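Local coordinates for CRISPR-associated protein CasA/Cse1 (Thermus thermophilus, PDB 4AN8) that serves as a subunit of the Cascade ribonucleoprotein complex in CRISPR adaptive immunity, where it probably takes part in the selection of foreign DNA, at residues Leu61-Arg66 and Arg241-Thr246; Phe98-Phe102 and Ile218-Pro223. One frame throughout, in Å; residues are numbered along the deposited sequence.

Contact 1 (Leu61-Arg66 and Arg241-Thr246)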
loop_
_atom_site.group_PDB
_atom_site.type_symbol
_atom_site.label_atom_id
_atom_site.label_comp_id
_atom_site.label_asym_id
_atom_site.label_seq_id
_atom_site.Cartn_x
_atom_site.Cartn_y
_atom_site.Cartn_z
ATOM N N LEU A 61 -10.896 7.899 -6.157
ATOM C CA LEU A 61 -11.968 7.073 -5.606
ATOM C C LEU A 61 -12.911 7.869 -4.688
ATOM O O LEU A 61 -14.118 7.675 -4.724
ATOM C CB LEU A 61 -11.391 5.890 -4.847
ATOM C CG LEU A 61 -10.670 4.902 -5.764
ATOM C CD1 LEU A 61 -9.668 4.031 -4.944
ATOM C CD2 LEU A 61 -11.686 4.042 -6.514
ATOM N N ALA A 62 -12.346 8.749 -3.855
ATOM C CA ALA A 62 -13.158 9.584 -2.984
ATOM C C ALA A 62 -14.116 10.383 -3.850
ATOM O O ALA A 62 -15.320 10.380 -3.615
ATOM C CB ALA A 62 -12.275 10.538 -2.156
ATOM N N VAL A 63 -13.574 11.057 -4.865
ATOM C CA VAL A 63 -14.409 11.837 -5.757
ATOM C C VAL A 63 -15.498 10.982 -6.433
ATOM O O VAL A 63 -16.660 11.379 -6.472
ATOM C CB VAL A 63 -13.591 12.596 -6.821
ATOM C CG1 VAL A 63 -14.533 13.282 -7.771
ATOM C CG2 VAL A 63 -12.670 13.637 -6.151
ATOM N N LEU A 64 -15.121 9.819 -6.960
ATOM C CA LEU A 64 -16.075 8.934 -7.630
ATOM C C LEU A 64 -17.206 8.487 -6.723
ATOM O O LEU A 64 -18.373 8.553 -7.105
ATOM C CB LEU A 64 -15.385 7.690 -8.195
ATOM C CG LEU A 64 -14.591 7.918 -9.482
ATOM C CD1 LEU A 64 -13.617 6.776 -9.788
ATOM C CD2 LEU A 64 -15.567 8.193 -10.662
ATOM N N HIS A 65 -16.864 8.014 -5.529
ATOM C CA HIS A 65 -17.872 7.552 -4.593
ATOM C C HIS A 65 -18.896 8.636 -4.262
ATOM O O HIS A 65 -20.077 8.354 -4.135
ATOM C CB HIS A 65 -17.233 7.060 -3.306
ATOM C CG HIS A 65 -16.635 5.693 -3.409
ATOM N ND1 HIS A 65 -17.252 4.663 -4.088
ATOM C CD2 HIS A 65 -15.476 5.189 -2.912
ATOM C CE1 HIS A 65 -16.514 3.568 -3.976
ATOM N NE2 HIS A 65 -15.438 3.858 -3.265
ATOM N N ARG A 66 -18.445 9.869 -4.095
ATOM C CA ARG A 66 -19.353 10.921 -3.712
ATOM C C ARG A 66 -20.152 11.383 -4.927
ATOM O O ARG A 66 -21.363 11.515 -4.858
ATOM C CB ARG A 66 -18.585 12.083 -3.073
ATOM C CG ARG A 66 -17.818 11.674 -1.837
ATOM C CD ARG A 66 -18.777 11.110 -0.791
ATOM N NE ARG A 66 -19.632 12.158 -0.233
ATOM C CZ ARG A 66 -20.522 11.941 0.727
ATOM N NH1 ARG A 66 -20.670 10.712 1.221
ATOM N NH2 ARG A 66 -21.260 12.950 1.187
ATOM N N ARG A 241 -15.569 6.079 4.659
ATOM C CA ARG A 241 -14.591 5.739 3.636
ATOM C C ARG A 241 -13.889 6.965 3.044
ATOM O O ARG A 241 -12.665 7.024 3.016
ATOM C CB ARG A 241 -15.212 4.896 2.522
ATOM C CG ARG A 241 -14.180 4.372 1.513
ATOM C CD ARG A 241 -14.863 3.631 0.386
ATOM N NE ARG A 241 -15.638 2.501 0.886
ATOM C CZ ARG A 241 -16.377 1.707 0.127
ATOM N NH1 ARG A 241 -16.437 1.896 -1.202
ATOM N NH2 ARG A 241 -17.040 0.711 0.695
ATOM N N THR A 242 -14.651 7.941 2.566
ATOM C CA THR A 242 -14.024 9.071 1.903
ATOM C C THR A 242 -13.460 10.054 2.896
ATOM O O THR A 242 -12.555 10.823 2.557
ATOM C CB THR A 242 -14.966 9.777 0.919
ATOM O OG1 THR A 242 -15.960 10.507 1.643
ATOM C CG2 THR A 242 -15.636 8.744 0.037
ATOM N N ARG A 243 -13.977 10.037 4.123
ATOM C CA ARG A 243 -13.424 10.914 5.162
ATOM C C ARG A 243 -12.026 10.388 5.472
ATOM O O ARG A 243 -11.079 11.131 5.600
ATOM C CB ARG A 243 -14.308 10.919 6.429
ATOM C CG ARG A 243 -13.679 11.628 7.622
ATOM C CD ARG A 243 -14.590 11.616 8.890
ATOM N NE ARG A 243 -15.892 12.248 8.646
ATOM C CZ ARG A 243 -17.038 11.566 8.564
ATOM N NH1 ARG A 243 -17.072 10.241 8.729
ATOM N NH2 ARG A 243 -18.167 12.208 8.335
ATOM N N VAL A 244 -11.909 9.082 5.585
ATOM C CA VAL A 244 -10.603 8.477 5.776
ATOM C C VAL A 244 -9.656 8.616 4.567
ATOM O O VAL A 244 -8.502 8.927 4.751
ATOM C CB VAL A 244 -10.729 7.046 6.294
ATOM C CG1 VAL A 244 -9.341 6.382 6.396
ATOM C CG2 VAL A 244 -11.393 7.091 7.669
ATOM N N TYR A 245 -10.156 8.439 3.346
ATOM C CA TYR A 245 -9.364 8.673 2.124
ATOM C C TYR A 245 -8.801 10.095 2.038
ATOM O O TYR A 245 -7.772 10.340 1.406
ATOM C CB TYR A 245 -10.231 8.461 0.875
ATOM C CG TYR A 245 -10.466 7.016 0.469
ATOM C CD1 TYR A 245 -9.949 5.941 1.219
ATOM C CD2 TYR A 245 -11.213 6.727 -0.665
ATOM C CE1 TYR A 245 -10.167 4.633 0.824
ATOM C CE2 TYR A 245 -11.435 5.421 -1.070
ATOM C CZ TYR A 245 -10.912 4.383 -0.334
ATOM O OH TYR A 245 -11.164 3.102 -0.759
ATOM N N THR A 246 -9.509 11.049 2.628
ATOM C CA THR A 246 -9.086 12.433 2.520
ATOM C C THR A 246 -8.797 13.036 3.890
ATOM O O THR A 246 -8.932 14.226 4.087
ATOM C CB THR A 246 -10.166 13.271 1.805
ATOM O OG1 THR A 246 -11.363 13.278 2.595
ATOM C CG2 THR A 246 -10.455 12.689 0.376
HETATM O O HOH W 1 -12.835 2.707 -2.648
#
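Ala62 packs against Thr242, Tyr245 and Thr246 where two helices run nearly antiparallel, the end of helix 50-67 beside the short helix 241-245. The segment axes pass 9.4 Å apart at a crossing angle of -156°. Alanine suits the middle of this buried pair because its single methyl lets the chains close in, with Ala62 CA only 5.0 Å from Thr242 CA. The methyl also meets Thr246 CG2 at 3.8 Å, while Leu61 CB lies against CE2 of the Tyr245 ring.

One turn further along, His65 meets the facing helix from CB to ring. Its CB touches Thr242 CG2. With CG beside the backbone N (chi1 -78°), the imidazole swings across the Arg241 chain, the ring standing 70° to the guanidinium plane. CD2 rests on Arg241 CD at 3.7 Å, CE1 comes close to Arg241 NH1, and ND1 is hydrogen-bonded to the carbonyl of Gly70. NE2 lies at the guanidinium edge, 3.0 Å from Arg241 NH1, a nitrogen held by the carbonyl of Val208. Arginine fits here by being apolar along its length and polar at its end: its CG lies over one face of the Tyr245 ring, near the rim, and its NH2 donates to Pro209 O.

Arg66 reaches across Thr242 with its CD, then carries its charge on to Glu220. Beyond His65, water 1 lies in the planes of both the imidazole and the phenol, bridging the helices with bonds of 2.9 Å to His65 NE2 and 2.6 Å to Tyr245 OH.

Contact 2 (Phe98-Phe102 and Ile218-Pro223); sequences FRDRF and IWEVPP
Trp219 meets Phe102 on one face and Phe98 at its edge, and this is the tight half of the contact. CZ of Phe102 sits 3.7 Å above the centre of that indole face, its ring inclined obliquely to the indole. Phe98 instead offers its own face to the indole edge in an offset edge-to-face pair, with planes 60° apart and Phe98 CG 3.9 Å from Trp219 CD1. Tryptophan suits this place because it offers a broad face to one phenylalanine and an edge to the other, while its NE1 is hydrogen-bonded to Tyr94 OH. Glu220 adds its CG methylene, 3.6 Å from Phe98 CZ, before its carboxylate turns to Arg66 and Tyr94.

The other half is polar and wetter. Arg101, bent at chi2 and chi3, curls round to set its guanidinium between Trp219 O on one face and Pro223 CD on the opposite face. NH1 and NH2 both grip Val221 O end-on, at 2.7 and 2.9 Å, the oxygen lying almost in the guanidinium plane. Water 2 sits at the edge of that plane, weakly bound by NH2. The end of helix 88-98 and the loop after it are thus joined to the loop before helix 226-229 by an aromatic cluster, flanked by an arginine clasping a backbone carbonyl.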
loop_
_atom_site.group_PDB
_atom_site.type_symbol
_atom_site.label_atom_id
_atom_site.label_comp_id
_atom_site.label_asym_id
_atom_site.label_seq_id
_atom_site.Cartn_x
_atom_site.Cartn_y
_atom_site.Cartn_z
ATOM N N PHE A 98 -18.092 21.511 -6.294
ATOM C CA PHE A 98 -17.014 21.623 -5.301
ATOM C C PHE A 98 -15.728 22.245 -5.829
ATOM O O PHE A 98 -14.752 22.386 -5.104
ATOM C CB PHE A 98 -16.786 20.285 -4.576
ATOM C CG PHE A 98 -17.955 19.879 -3.721
ATOM C CD1 PHE A 98 -18.161 20.478 -2.484
ATOM C CD2 PHE A 98 -18.881 18.958 -4.180
ATOM C CE1 PHE A 98 -19.262 20.141 -1.699
ATOM C CE2 PHE A 98 -19.969 18.616 -3.422
ATOM C CZ PHE A 98 -20.164 19.214 -2.168
ATOM N N ARG A 99 -15.768 22.663 -7.083
ATOM C CA ARG A 99 -14.618 23.283 -7.730
ATOM C C ARG A 99 -13.896 24.310 -6.850
ATOM O O ARG A 99 -12.671 24.347 -6.801
ATOM C CB ARG A 99 -15.042 23.942 -9.041
ATOM C CG ARG A 99 -13.921 24.732 -9.680
ATOM C CD ARG A 99 -14.333 25.366 -10.989
ATOM N NE ARG A 99 -13.367 26.388 -11.373
ATOM C CZ ARG A 99 -12.281 26.142 -12.093
ATOM N NH1 ARG A 99 -12.037 24.908 -12.509
ATOM N NH2 ARG A 99 -11.448 27.124 -12.403
ATOM N N ASP A 100 -14.643 25.146 -6.151
ATOM C CA ASP A 100 -13.983 26.184 -5.359
ATOM C C ASP A 100 -13.262 25.646 -4.125
ATOM O O ASP A 100 -12.593 26.411 -3.420
ATOM C CB ASP A 100 -14.958 27.302 -4.996
ATOM C CG ASP A 100 -15.387 28.105 -6.212
ATOM O OD1 ASP A 100 -14.516 28.432 -7.048
ATOM O OD2 ASP A 100 -16.600 28.391 -6.344
ATOM N N ARG A 101 -13.372 24.340 -3.882
ATOM C CA ARG A 101 -12.619 23.707 -2.795
ATOM C C ARG A 101 -11.343 22.973 -3.283
ATOM O O ARG A 101 -10.609 22.386 -2.481
ATOM C CB ARG A 101 -13.514 22.764 -1.977
ATOM C CG ARG A 101 -14.682 23.457 -1.226
ATOM C CD ARG A 101 -14.222 24.379 -0.103
ATOM N NE ARG A 101 -13.519 23.653 0.956
ATOM C CZ ARG A 101 -14.095 23.124 2.037
ATOM N NH1 ARG A 101 -15.403 23.244 2.230
ATOM N NH2 ARG A 101 -13.353 22.479 2.939
ATOM N N PHE A 102 -11.061 23.043 -4.581
ATOM C CA PHE A 102 -9.944 22.285 -5.150
ATOM C C PHE A 102 -8.790 23.139 -5.611
ATOM O O PHE A 102 -7.902 22.661 -6.313
ATOM C CB PHE A 102 -10.418 21.401 -6.302
ATOM C CG PHE A 102 -11.036 20.106 -5.855
ATOM C CD1 PHE A 102 -12.383 20.046 -5.542
ATOM C CD2 PHE A 102 -10.252 18.955 -5.718
ATOM C CE1 PHE A 102 -12.951 18.864 -5.147
ATOM C CE2 PHE A 102 -10.801 17.765 -5.310
ATOM C CZ PHE A 102 -12.156 17.708 -5.032
ATOM N N ILE A 218 -13.032 15.678 2.912
ATOM C CA ILE A 218 -12.628 16.912 3.546
ATOM C C ILE A 218 -13.235 18.145 2.872
ATOM O O ILE A 218 -13.507 19.140 3.548
ATOM C CB ILE A 218 -11.084 17.045 3.589
ATOM C CG1 ILE A 218 -10.654 18.185 4.541
ATOM C CG2 ILE A 218 -10.502 17.244 2.157
ATOM C CD1 ILE A 218 -11.004 17.933 6.011
ATOM N N TRP A 219 -13.466 18.095 1.558
ATOM C CA TRP A 219 -13.973 19.273 0.853
ATOM C C TRP A 219 -15.493 19.487 0.973
ATOM O O TRP A 219 -15.998 20.519 0.533
ATOM C CB TRP A 219 -13.552 19.260 -0.621
ATOM C CG TRP A 219 -14.000 18.028 -1.339
ATOM C CD1 TRP A 219 -15.239 17.797 -1.864
ATOM C CD2 TRP A 219 -13.233 16.850 -1.596
ATOM N NE1 TRP A 219 -15.298 16.538 -2.415
ATOM C CE2 TRP A 219 -14.070 15.944 -2.283
ATOM C CE3 TRP A 219 -11.929 16.462 -1.307
ATOM C CZ2 TRP A 219 -13.637 14.691 -2.698
ATOM C CZ3 TRP A 219 -11.496 15.188 -1.731
ATOM C CH2 TRP A 219 -12.347 14.335 -2.408
ATOM N N GLU A 220 -16.203 18.532 1.574
ATOM C CA GLU A 220 -17.646 18.630 1.778
ATOM C C GLU A 220 -18.018 19.193 3.161
ATOM O O GLU A 220 -19.196 19.363 3.471
ATOM C CB GLU A 220 -18.339 17.265 1.579
ATOM C CG GLU A 220 -18.578 16.852 0.114
ATOM C CD GLU A 220 -19.470 15.630 0.007
ATOM O OE1 GLU A 220 -20.346 15.469 0.881
ATOM O OE2 GLU A 220 -19.308 14.819 -0.938
ATOM N N VAL A 221 -17.010 19.455 3.985
ATOM C CA VAL A 221 -17.207 20.042 5.297
ATOM C C VAL A 221 -16.463 21.390 5.325
ATOM O O VAL A 221 -15.676 21.689 4.426
ATOM C CB VAL A 221 -16.751 19.086 6.441
ATOM C CG1 VAL A 221 -17.490 17.763 6.363
ATOM C CG2 VAL A 221 -15.258 18.835 6.405
ATOM N N PRO A 222 -16.753 22.230 6.327
ATOM C CA PRO A 222 -16.178 23.577 6.305
ATOM C C PRO A 222 -14.659 23.535 6.452
ATOM O O PRO A 222 -14.130 22.616 7.091
ATOM C CB PRO A 222 -16.811 24.252 7.532
ATOM C CG PRO A 222 -18.020 23.460 7.837
ATOM C CD PRO A 222 -17.701 22.043 7.443
ATOM N N PRO A 223 -13.964 24.511 5.855
ATOM C CA PRO A 223 -12.497 24.536 5.913
ATOM C C PRO A 223 -12.028 24.578 7.354
ATOM O O PRO A 223 -12.728 25.074 8.224
ATOM C CB PRO A 223 -12.121 25.828 5.178
ATOM C CG PRO A 223 -13.403 26.571 4.963
ATOM C CD PRO A 223 -14.513 25.581 5.008
HETATM O O HOH W 2 -12.483 21.003 5.423
#

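From the N terminus, the chain passes through helix 50-67, whose end supplies 61-66, and soon afterwards residues 98-102, at the end of helix 88-98 and just beyond it. Much later it passes through 218-223, closing contact 2, and then through helix 241-245, closing contact 1. Contact 2 is therefore nested inside the loop of contact 1, and their centres lie about 13 Å apart. The two also touch: a salt bridge joins Arg66 NH2 to Glu220 OE1 at 2.7 Å, Ile218 N probably hydrogen-bonds to Thr246 OG1, and the Trp219 benzo ring packs on Thr246 and Val63. Together they tie two early helices to the loop preceding helix 226-229 and to helix 241-245.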